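Local coordinates for glycoside Hydrolase (Bacteroides plebeius, PDB 5T3B), which probably hydrolyses glycosidic bonds, as a member of glycoside hydrolase family 50, a family known for beta-agarases, at residues Tyr86-Lys91 against Ile113-Gly118; Thr98-Val103 against Ser325-Leu330; Asn262-Arg267 against Glu305-Cys310; Ser364-Glu369 against Tyr419-Leu424. One frame throughout, in Å; residues are numbered along the deposited sequence. Where two conformers were deposited one is given.

Interaction 1: Tyr86-Lys91 against Ile113-Gly118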
# COMPACT_ATOMS: atom_id res chain seq x y z
N TYR A 86 -4.02 19.33 2.32
CA TYR A 86 -3.81 17.97 1.86
C TYR A 86 -2.77 17.21 2.71
O TYR A 86 -2.60 16.01 2.53
CB TYR A 86 -3.37 17.93 0.39
CG TYR A 86 -4.39 18.54 -0.58
CD1 TYR A 86 -5.50 17.87 -0.92
CD2 TYR A 86 -4.17 19.80 -1.13
CE1 TYR A 86 -6.39 18.42 -1.86
CE2 TYR A 86 -5.07 20.37 -2.01
CZ TYR A 86 -6.15 19.70 -2.36
OH TYR A 86 -7.09 20.23 -3.27
N GLY A 87 -2.06 17.91 3.60
CA GLY A 87 -0.94 17.34 4.27
C GLY A 87 0.39 17.43 3.54
O GLY A 87 1.37 16.79 3.94
N SER A 88 0.42 18.27 2.51
CA SER A 88 1.63 18.47 1.72
C SER A 88 2.49 19.53 2.34
O SER A 88 1.95 20.49 2.92
CB SER A 88 1.24 18.95 0.33
OG SER A 88 0.25 18.09 -0.25
N TYR A 89 3.80 19.38 2.24
CA TYR A 89 4.68 20.38 2.80
C TYR A 89 4.48 21.70 2.07
O TYR A 89 4.54 21.73 0.88
CB TYR A 89 6.11 19.92 2.75
CG TYR A 89 7.05 20.76 3.59
CD1 TYR A 89 6.88 20.80 4.95
CD2 TYR A 89 8.02 21.58 3.03
CE1 TYR A 89 7.70 21.54 5.77
CE2 TYR A 89 8.83 22.36 3.86
CZ TYR A 89 8.65 22.35 5.22
OH TYR A 89 9.45 23.08 6.06
N ALA A 90 4.28 22.78 2.86
CA ALA A 90 3.87 24.03 2.26
C ALA A 90 4.98 25.09 2.21
O ALA A 90 4.78 26.17 1.65
CB ALA A 90 2.66 24.57 3.08
N LYS A 91 6.14 24.77 2.79
CA LYS A 91 7.15 25.79 3.09
C LYS A 91 8.48 25.64 2.39
O LYS A 91 9.45 26.35 2.70
CB LYS A 91 7.35 25.82 4.61
CG LYS A 91 6.10 26.04 5.46
CD LYS A 91 5.43 27.35 5.22
CE LYS A 91 4.37 27.62 6.28
NZ LYS A 91 3.70 28.91 5.91
N ILE A 113 4.44 12.12 -4.85
CA ILE A 113 3.09 12.53 -5.22
C ILE A 113 2.99 14.05 -5.02
O ILE A 113 3.47 14.56 -4.02
CB ILE A 113 2.04 11.81 -4.36
CG1 ILE A 113 2.10 10.33 -4.62
CG2 ILE A 113 0.64 12.43 -4.53
CD1 ILE A 113 1.71 9.95 -5.93
N VAL A 114 2.35 14.72 -5.99
CA VAL A 114 2.14 16.18 -5.94
C VAL A 114 0.63 16.37 -5.89
O VAL A 114 -0.13 15.72 -6.62
CB VAL A 114 2.79 16.82 -7.20
CG1 VAL A 114 2.33 18.22 -7.50
CG2 VAL A 114 4.33 16.67 -6.99
N ASP A 115 0.22 17.29 -5.00
CA ASP A 115 -1.18 17.59 -4.81
C ASP A 115 -1.75 18.50 -5.89
O ASP A 115 -1.00 18.95 -6.77
CB ASP A 115 -1.41 18.07 -3.36
CG ASP A 115 -1.01 19.50 -3.11
OD1 ASP A 115 -0.85 20.33 -4.01
OD2 ASP A 115 -0.88 19.80 -1.87
N PRO A 116 -3.04 18.73 -5.87
CA PRO A 116 -3.64 19.56 -6.94
C PRO A 116 -3.02 20.96 -7.13
O PRO A 116 -3.14 21.50 -8.22
CB PRO A 116 -5.07 19.68 -6.51
CG PRO A 116 -5.37 18.31 -5.86
CD PRO A 116 -4.10 18.07 -5.08
N GLU A 117 -2.42 21.49 -6.07
CA GLU A 117 -1.78 22.82 -6.10
C GLU A 117 -0.28 22.75 -6.34
O GLU A 117 0.37 23.77 -6.35
CB GLU A 117 -2.08 23.53 -4.79
CG GLU A 117 -3.55 23.81 -4.62
CD GLU A 117 -3.90 24.47 -3.29
OE1 GLU A 117 -3.18 25.45 -2.89
OE2 GLU A 117 -4.94 24.09 -2.70
N GLY A 118 0.25 21.55 -6.58
CA GLY A 118 1.63 21.41 -6.87
C GLY A 118 2.57 21.12 -5.70
O GLY A 118 3.78 20.95 -5.88
O HOH W 1 -7.11 22.92 -3.60
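S88 and D115 are where the two backbones come nearest, 7.2 Å between CA atoms, as the 86-91 loop passes the type I turn D115-G118 that follows the strand ending at V114. S88 OG donates to D115 OD2 at 2.6 Å, meeting it on the anti side and well out of the carboxylate plane; N84 ND2 is a second donor to that oxygen. With CG between its backbone N and carbonyl carbon (chi1 78°), D115 brings OD1 back over its own turn, where it accepts from E117 N at 2.8 Å and closes an Asx turn. P116 lies over one face of the Y86 ring in a CH-pi contact, its CD 3.9 Å from the ring centroid. E117 OE2 sits at the ring edge, and a water bound to Y86 OH at 2.7 Å donates to that oxygen. A leucine in place of Y86 would probably leave P116 without its aromatic face and the water without the phenol that ties it to the loop. Around this pairing, G87 O accepts from R124 of strand 120-126 and Y473 of helix 472-480, while backbone bonds from V114 to R102 and I113 to Y121 fix strand 111-114 between its two neighbours.

Interaction 2: Thr98-Val103 against Ser325-Leu330. With EDO (1,2-ethanediol), chain M.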
# COMPACT_ATOMS: atom_id res chain seq x y z
N THR A 98 -1.61 21.02 -11.51
CA THR A 98 -2.56 20.66 -12.56
C THR A 98 -3.99 20.57 -12.11
O THR A 98 -4.92 20.33 -12.92
CB THR A 98 -2.20 19.31 -13.19
OG1 THR A 98 -2.36 18.32 -12.15
CG2 THR A 98 -0.80 19.28 -13.77
N GLY A 99 -4.21 20.79 -10.81
CA GLY A 99 -5.53 20.65 -10.23
C GLY A 99 -5.89 19.23 -9.81
O GLY A 99 -7.01 18.96 -9.38
N ARG A 100 -4.93 18.30 -9.99
CA ARG A 100 -5.16 16.90 -9.68
C ARG A 100 -3.89 16.34 -9.06
O ARG A 100 -2.77 16.76 -9.38
CB ARG A 100 -5.45 16.12 -10.98
CG ARG A 100 -6.72 16.57 -11.66
CD ARG A 100 -8.00 16.30 -10.92
NE ARG A 100 -8.22 14.89 -10.66
CZ ARG A 100 -8.67 14.04 -11.58
NH1 ARG A 100 -9.09 14.46 -12.76
NH2 ARG A 100 -8.71 12.77 -11.31
N PHE A 101 -4.06 15.33 -8.21
CA PHE A 101 -2.92 14.54 -7.75
C PHE A 101 -2.18 13.98 -8.96
O PHE A 101 -2.79 13.45 -9.87
CB PHE A 101 -3.37 13.42 -6.79
CG PHE A 101 -3.63 13.91 -5.39
CD1 PHE A 101 -2.57 14.18 -4.54
CD2 PHE A 101 -4.90 14.11 -4.95
CE1 PHE A 101 -2.79 14.64 -3.23
CE2 PHE A 101 -5.13 14.57 -3.65
CZ PHE A 101 -4.08 14.84 -2.80
N ARG A 102 -0.88 14.00 -8.86
CA ARG A 102 -0.04 13.47 -9.96
C ARG A 102 1.32 13.05 -9.39
O ARG A 102 1.55 13.23 -8.20
CB ARG A 102 0.11 14.52 -11.07
CG ARG A 102 0.92 15.71 -10.66
CD ARG A 102 0.88 16.82 -11.71
NE ARG A 102 1.79 17.88 -11.44
CZ ARG A 102 3.08 17.81 -11.64
NH1 ARG A 102 3.64 16.73 -12.21
NH2 ARG A 102 3.84 18.80 -11.25
N VAL A 103 2.19 12.49 -10.23
CA VAL A 103 3.47 12.00 -9.82
C VAL A 103 4.57 12.85 -10.42
O VAL A 103 4.56 13.08 -11.64
CB VAL A 103 3.65 10.52 -10.18
CG1 VAL A 103 4.96 9.99 -9.70
CG2 VAL A 103 2.49 9.70 -9.65
N SER A 325 -10.74 6.93 -20.83
CA SER A 325 -11.94 7.18 -20.05
C SER A 325 -12.35 8.64 -20.04
O SER A 325 -11.62 9.49 -20.53
CB SER A 325 -11.73 6.73 -18.59
OG SER A 325 -10.88 7.64 -17.86
N LYS A 326 -13.43 8.91 -19.32
CA LYS A 326 -13.88 10.24 -19.01
C LYS A 326 -12.96 11.00 -18.04
O LYS A 326 -13.18 12.19 -17.82
CB LYS A 326 -15.28 10.12 -18.37
CG LYS A 326 -16.34 9.53 -19.29
CD LYS A 326 -17.54 8.99 -18.48
CE LYS A 326 -18.54 8.26 -19.34
NZ LYS A 326 -19.59 7.75 -18.42
N ASP A 327 -11.95 10.35 -17.49
CA ASP A 327 -11.00 11.04 -16.58
C ASP A 327 -9.57 10.45 -16.73
O ASP A 327 -9.13 9.64 -15.88
CB ASP A 327 -11.43 11.03 -15.14
CG ASP A 327 -10.42 11.74 -14.25
OD1 ASP A 327 -9.50 12.44 -14.80
OD2 ASP A 327 -10.49 11.56 -13.02
N PRO A 328 -8.85 10.83 -17.77
CA PRO A 328 -7.51 10.29 -17.93
C PRO A 328 -6.48 10.70 -16.89
O PRO A 328 -5.38 10.19 -16.87
CB PRO A 328 -7.07 10.79 -19.30
CG PRO A 328 -8.29 11.26 -19.95
CD PRO A 328 -9.30 11.64 -18.91
N GLU A 329 -6.82 11.65 -16.00
CA GLU A 329 -5.92 12.12 -14.99
C GLU A 329 -6.07 11.39 -13.65
O GLU A 329 -5.27 11.68 -12.73
CB GLU A 329 -6.05 13.63 -14.74
CG GLU A 329 -5.55 14.49 -15.89
CD GLU A 329 -5.91 15.93 -15.66
OE1 GLU A 329 -5.09 16.68 -15.04
OE2 GLU A 329 -7.09 16.30 -16.02
N LEU A 330 -7.00 10.42 -13.54
CA LEU A 330 -7.13 9.61 -12.32
C LEU A 330 -5.88 8.76 -12.20
O LEU A 330 -5.57 8.03 -13.15
CB LEU A 330 -8.37 8.77 -12.43
CG LEU A 330 -8.74 7.93 -11.23
CD1 LEU A 330 -9.00 8.81 -10.01
CD2 LEU A 330 -9.94 7.06 -11.56
C1 EDO M . -3.63 9.49 -14.87
O1 EDO M . -3.49 8.06 -14.95
C2 EDO M . -2.54 10.22 -15.71
O2 EDO M . -1.35 9.57 -15.19
O HOH W 2 -2.78 15.97 -13.62
O HOH W 3 -5.57 19.29 -15.20
O HOH W 4 -9.02 17.13 -14.16
O HOH W 5 -3.07 13.34 -12.60
O HOH W 6 -5.45 12.73 -10.09
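R100 and D327 meet end-on, and the firm half of the contact is built round them. NH1 donates to D327 OD1 at 2.9 Å in a nearly straight bond of 163°, and NH2 reaches D327 OD2 at 2.7 Å, using the syn lone pair, so each nitrogen takes one oxygen of the salt bridge. The planes of the two groups are not coplanar but turned 49° apart. Bends at chi2 and chi3 fold the arginine so that its guanidinium edge faces the carboxylate. One face of that group is covered by E329 CB, 3.7 Å from NH1. D327 OD1 also accepts from E329 N at 3.0 Å, the two donors coming from opposite faces of the carboxylate, and OD2 has a further donor in N242 N. Being so held, the aspartate has little freedom to turn.

The solvent side is looser. The carboxylate of E329 makes no direct bond to 98-103: its OE2 stays 4.2 Å from R100 NH1, well out of the guanidinium plane, so the attraction is one of charge alone. Water fills in instead. One molecule joins R100 NH1 to E329 OE2, two others link E329 OE1 to the hydroxyl and carbonyl oxygens of T98, and another donates to both F101 O and E329 O.

On the 325-330 side the pattern is that of an Asx turn at D327 set within the type I turn D327-L330, preceded by an ST turn at S325, where the chain leaves helix 300-324.

Interaction 3: Asn262-Arg267 against Glu305-Cys310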
# COMPACT_ATOMS: atom_id res chain seq x y z
N ASN A 262 3.37 -23.14 -5.18
CA ASN A 262 2.69 -23.30 -6.42
C ASN A 262 2.99 -22.22 -7.44
O ASN A 262 2.49 -21.08 -7.36
CB ASN A 262 1.19 -23.31 -6.17
CG ASN A 262 0.60 -24.71 -5.89
OD1 ASN A 262 -0.08 -24.83 -4.93
ND2 ASN A 262 0.80 -25.72 -6.77
N ARG A 263 3.79 -22.59 -8.40
CA ARG A 263 4.06 -21.65 -9.45
C ARG A 263 2.84 -21.48 -10.38
O ARG A 263 2.11 -22.42 -10.70
CB ARG A 263 5.17 -22.16 -10.26
CG ARG A 263 6.44 -22.22 -9.49
CD ARG A 263 7.65 -22.51 -10.37
NE ARG A 263 7.55 -23.78 -11.09
CZ ARG A 263 8.57 -24.49 -11.58
NH1 ARG A 263 9.87 -24.10 -11.47
NH2 ARG A 263 8.28 -25.60 -12.24
N LEU A 264 2.71 -20.27 -10.89
CA LEU A 264 1.60 -19.91 -11.75
C LEU A 264 1.59 -20.70 -13.04
O LEU A 264 0.57 -21.26 -13.44
CB LEU A 264 1.61 -18.39 -12.04
CG LEU A 264 0.36 -17.89 -12.74
CD1 LEU A 264 -0.86 -17.88 -11.86
CD2 LEU A 264 0.61 -16.49 -13.25
N LEU A 265 2.73 -20.74 -13.68
CA LEU A 265 2.83 -21.37 -15.01
C LEU A 265 2.53 -22.87 -14.89
O LEU A 265 1.73 -23.41 -15.67
CB LEU A 265 4.19 -21.11 -15.66
CG LEU A 265 4.48 -21.72 -17.01
CD1 LEU A 265 3.36 -21.39 -17.98
CD2 LEU A 265 5.84 -21.21 -17.49
N ASP A 266 3.05 -23.54 -13.86
CA ASP A 266 2.73 -24.95 -13.63
C ASP A 266 1.23 -25.20 -13.48
O ASP A 266 0.64 -26.09 -14.12
CB ASP A 266 3.37 -25.47 -12.35
CG ASP A 266 4.87 -25.58 -12.43
OD1 ASP A 266 5.48 -25.28 -13.45
OD2 ASP A 266 5.44 -26.00 -11.40
N ARG A 267 0.58 -24.35 -12.67
CA ARG A 267 -0.85 -24.50 -12.45
C ARG A 267 -1.67 -24.25 -13.74
O ARG A 267 -2.63 -24.97 -14.00
CB ARG A 267 -1.39 -23.63 -11.28
CG ARG A 267 -1.18 -24.22 -9.87
CD ARG A 267 -1.49 -23.24 -8.72
NE ARG A 267 -0.66 -22.00 -8.79
CZ ARG A 267 -0.99 -20.82 -8.28
NH1 ARG A 267 -2.10 -20.62 -7.66
NH2 ARG A 267 -0.13 -19.85 -8.34
N GLU A 305 8.88 -15.09 -15.86
CA GLU A 305 8.58 -14.38 -17.08
C GLU A 305 7.13 -14.46 -17.47
O GLU A 305 6.51 -13.46 -17.85
CB GLU A 305 9.45 -14.90 -18.22
CG GLU A 305 9.30 -14.05 -19.46
CD GLU A 305 10.19 -14.47 -20.61
OE1 GLU A 305 11.01 -15.39 -20.43
OE2 GLU A 305 10.01 -13.89 -21.72
N PHE A 306 6.55 -15.66 -17.37
CA PHE A 306 5.14 -15.83 -17.71
C PHE A 306 4.24 -14.99 -16.79
O PHE A 306 3.30 -14.36 -17.26
CB PHE A 306 4.72 -17.31 -17.68
CG PHE A 306 3.29 -17.52 -18.01
CD1 PHE A 306 2.85 -17.37 -19.30
CD2 PHE A 306 2.39 -17.80 -17.02
CE1 PHE A 306 1.49 -17.51 -19.58
CE2 PHE A 306 1.05 -17.90 -17.27
CZ PHE A 306 0.58 -17.81 -18.56
N ALA A 307 4.53 -15.01 -15.48
CA ALA A 307 3.80 -14.17 -14.57
C ALA A 307 3.88 -12.69 -14.97
O ALA A 307 2.92 -11.94 -14.84
CB ALA A 307 4.29 -14.42 -13.14
N GLY A 308 5.06 -12.25 -15.41
CA GLY A 308 5.25 -10.92 -15.94
C GLY A 308 4.37 -10.60 -17.14
O GLY A 308 3.88 -9.48 -17.28
N ILE A 309 4.21 -11.56 -18.06
CA ILE A 309 3.32 -11.39 -19.22
C ILE A 309 1.89 -11.22 -18.75
O ILE A 309 1.16 -10.33 -19.23
CB ILE A 309 3.44 -12.59 -20.22
CG1 ILE A 309 4.81 -12.51 -20.89
CG2 ILE A 309 2.28 -12.57 -21.18
CD1 ILE A 309 5.16 -13.76 -21.59
N CYS A 310 1.49 -12.01 -17.77
CA CYS A 310 0.17 -11.85 -17.19
C CYS A 310 -0.03 -10.45 -16.60
O CYS A 310 -1.03 -9.78 -16.81
CB CYS A 310 -0.05 -12.91 -16.07
SG CYS A 310 -0.12 -14.59 -16.60
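D266 OD2 is gripped twice by R263, and this bracket closes the first turn of the helix from which L264 and L265 reach F306, A307 and C310. R263 approaches side-on: NE lies 3.1 Å from OD2, meeting it from above the carboxylate plane, and NH2 takes OD2 at 3.0 Å on its syn lone pair as well as OD1. R263 is the N-cap residue, and its NH1 has another partner in D300, where the facing helix begins, so one arginine joins the starts of both helices.

The contact itself is apolar, two leucine side chains packing against an aromatic ring, an alanine and a cysteine. L265 CD1 stands over one face of the F306 ring, 4.0 Å from its centroid and 19° off the normal, a CH-pi contact displaced toward the rim. The phenyl group is presented there because its CG is anti to the backbone N (chi1 180°). L264 uses a single branch: CD2 touches C310 SG at 3.9 Å and A307 CB at 4.2 Å, and approaches F306 CE2 obliquely.

N303 OD1 accepts from L265 N, adding a polar tie between helices 264-269 and 300-324. The same core continues into helix 277-288, where F285 meets both F306 and L265, while A307 also touches I347 of helix 345-354.

Interaction 4: Ser364-Glu369 against Tyr419-Leu424. With EDO (1,2-ethanediol), chain P; EDO (1,2-ethanediol), chain E.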
# COMPACT_ATOMS: atom_id res chain seq x y z
N SER A 364 6.19 -9.71 6.51
CA SER A 364 7.11 -10.80 6.82
C SER A 364 8.54 -10.41 6.93
O SER A 364 9.42 -11.30 7.01
CB SER A 364 6.92 -12.00 5.90
OG SER A 364 5.53 -12.43 5.97
N LYS A 365 8.80 -9.09 6.96
CA LYS A 365 10.15 -8.54 7.14
C LYS A 365 10.16 -7.54 8.26
O LYS A 365 9.25 -6.71 8.40
CB LYS A 365 10.67 -7.89 5.87
CG LYS A 365 10.93 -8.84 4.72
CD LYS A 365 12.06 -9.85 4.90
CE LYS A 365 11.97 -10.91 3.81
NZ LYS A 365 10.76 -11.77 3.95
N TRP A 366 11.16 -7.63 9.11
CA TRP A 366 11.30 -6.64 10.15
C TRP A 366 11.71 -5.30 9.55
O TRP A 366 11.28 -4.23 10.01
CB TRP A 366 12.28 -7.14 11.24
CG TRP A 366 12.36 -6.21 12.40
CD1 TRP A 366 13.44 -5.45 12.79
CD2 TRP A 366 11.31 -5.93 13.34
NE1 TRP A 366 13.12 -4.75 13.92
CE2 TRP A 366 11.81 -5.00 14.26
CE3 TRP A 366 10.01 -6.40 13.48
CZ2 TRP A 366 11.04 -4.55 15.33
CZ3 TRP A 366 9.26 -5.92 14.49
CH2 TRP A 366 9.77 -5.02 15.42
N SER A 367 12.66 -5.35 8.60
CA SER A 367 13.21 -4.15 7.99
C SER A 367 12.88 -4.13 6.50
O SER A 367 13.04 -5.14 5.80
CB SER A 367 14.71 -4.13 8.16
OG SER A 367 15.11 -4.28 9.50
N PRO A 368 12.48 -2.96 5.96
CA PRO A 368 12.44 -2.83 4.51
C PRO A 368 13.77 -3.21 3.87
O PRO A 368 14.80 -2.89 4.44
CB PRO A 368 12.11 -1.36 4.33
CG PRO A 368 11.43 -0.99 5.56
CD PRO A 368 12.10 -1.72 6.62
N GLU A 369 13.73 -3.93 2.75
CA GLU A 369 14.96 -4.49 2.20
C GLU A 369 15.49 -3.53 1.14
O GLU A 369 14.97 -3.48 0.04
CB GLU A 369 14.63 -5.84 1.60
CG GLU A 369 14.15 -6.86 2.62
CD GLU A 369 13.35 -7.96 2.00
OE1 GLU A 369 12.19 -7.70 1.56
OE2 GLU A 369 13.89 -9.08 1.91
N TYR A 419 6.82 0.83 14.06
CA TYR A 419 6.37 1.78 13.06
C TYR A 419 7.53 2.69 12.67
O TYR A 419 7.76 2.92 11.47
CB TYR A 419 5.18 2.62 13.58
CG TYR A 419 4.64 3.60 12.61
CD1 TYR A 419 5.14 4.90 12.53
CD2 TYR A 419 3.58 3.29 11.81
CE1 TYR A 419 4.64 5.84 11.67
CE2 TYR A 419 3.07 4.24 10.92
CZ TYR A 419 3.58 5.52 10.87
OH TYR A 419 3.00 6.40 9.98
N GLN A 420 8.23 3.24 13.66
CA GLN A 420 9.38 4.10 13.37
C GLN A 420 10.43 3.37 12.57
O GLN A 420 10.98 3.93 11.60
CB GLN A 420 9.98 4.74 14.62
CG GLN A 420 8.98 5.58 15.37
CD GLN A 420 9.66 6.54 16.33
OE1 GLN A 420 10.79 6.31 16.74
NE2 GLN A 420 8.96 7.61 16.66
N HIS A 421 10.77 2.15 12.98
CA HIS A 421 11.82 1.40 12.29
C HIS A 421 11.44 1.18 10.81
O HIS A 421 12.23 1.39 9.90
CB HIS A 421 12.01 0.07 13.01
CG HIS A 421 12.99 -0.84 12.39
ND1 HIS A 421 14.31 -0.77 12.64
CD2 HIS A 421 12.83 -1.81 11.48
CE1 HIS A 421 14.93 -1.68 11.94
NE2 HIS A 421 14.06 -2.31 11.21
N PHE A 422 10.21 0.73 10.60
CA PHE A 422 9.82 0.37 9.23
C PHE A 422 9.74 1.63 8.38
O PHE A 422 10.26 1.65 7.23
CB PHE A 422 8.49 -0.42 9.23
CG PHE A 422 8.31 -1.30 8.05
CD1 PHE A 422 8.93 -2.53 8.02
CD2 PHE A 422 7.58 -0.91 6.96
CE1 PHE A 422 8.86 -3.36 6.92
CE2 PHE A 422 7.50 -1.75 5.84
CZ PHE A 422 8.11 -2.96 5.83
N THR A 423 9.12 2.68 8.89
CA THR A 423 8.97 3.89 8.12
C THR A 423 10.30 4.58 7.86
O THR A 423 10.48 5.13 6.76
CB THR A 423 7.97 4.84 8.77
OG1 THR A 423 8.37 5.23 10.08
CG2 THR A 423 6.56 4.23 8.74
N LEU A 424 11.23 4.58 8.81
CA LEU A 424 12.56 5.14 8.51
C LEU A 424 13.20 4.41 7.36
O LEU A 424 13.86 5.03 6.52
CB LEU A 424 13.43 5.16 9.75
CG LEU A 424 13.07 6.17 10.82
CD1 LEU A 424 13.75 5.87 12.13
CD2 LEU A 424 13.38 7.58 10.37
C1 EDO P . 18.95 -3.76 10.56
O1 EDO P . 18.04 -3.77 9.44
C2 EDO P . 18.15 -3.67 11.84
O2 EDO P . 18.18 -2.40 12.61
C1 EDO E . 7.75 -13.49 1.14
O1 EDO E . 8.70 -13.06 2.15
C2 EDO E . 6.35 -13.67 1.76
O2 EDO E . 5.86 -12.30 1.92
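H421 is held in two ways at once by consecutive residues of the facing loop: W366 stacks on its face and S367 bonds at its edge. The five-membered ring of W366 forms an offset stack with the imidazole, centroids 4.5 Å apart and planes inclined by 27°. S367 OG lies in the imidazole plane, 2.8 Å from H421 NE2, in a hydrogen bond that either partner could donate. Stack and bond together fix the tilt and rotation of the imidazole, and with CG anti to the backbone N (chi1 177°) the ring reaches the loop. The far ends are tethered too, W366 NE1 by T60 OG1 and H421 ND1 by R61 N. S367 OG also bonds a 1,2-ethanediol molecule, probably a guest from the crystallisation liquor.

F422 carries the apolar half. P368 sets its CG over the centre of the F422 ring, 3.7 Å from the centroid and only 7° off the normal, a CH-pi contact. At the ring edge W366 O comes within 3.5 Å of F422 CD1; the same carbonyl oxygen is 3.2 Å from H421 CD2, so the two aromatic residues share it. An alanine at F422 would probably open a gap beneath P368 and let this part of the loop shift.

Thus the loop between strand 358-361 and helix 370-379 is packed on helix 412-427, with F390 of strand 385-394 and Y362 also meeting F422, and Y47 of strand 39-48 stacking on W366.

In the fold
Interactions 1 and 2 form one continuous region: their centres are 15 Å apart, their segments alternate along the chain, and the antiparallel strands 102-105 and 111-114 join them directly. Interaction 2 reaches forward to the end of helix 300-324. Interaction 3 falls, in sequence, between the two segments of interaction 2, and uses an earlier part of that same helix, so this helix connects two contacts whose centres are 32 Å apart. Interaction 4 comes last, about 12 Å from interaction 1 at the nearest atoms, on a helix and loop bordering parallel strands, consistent with the (beta/alpha)8 barrel of family 50. Interaction 2 thus ties the helical region to the strand-rich part; the others pack within one.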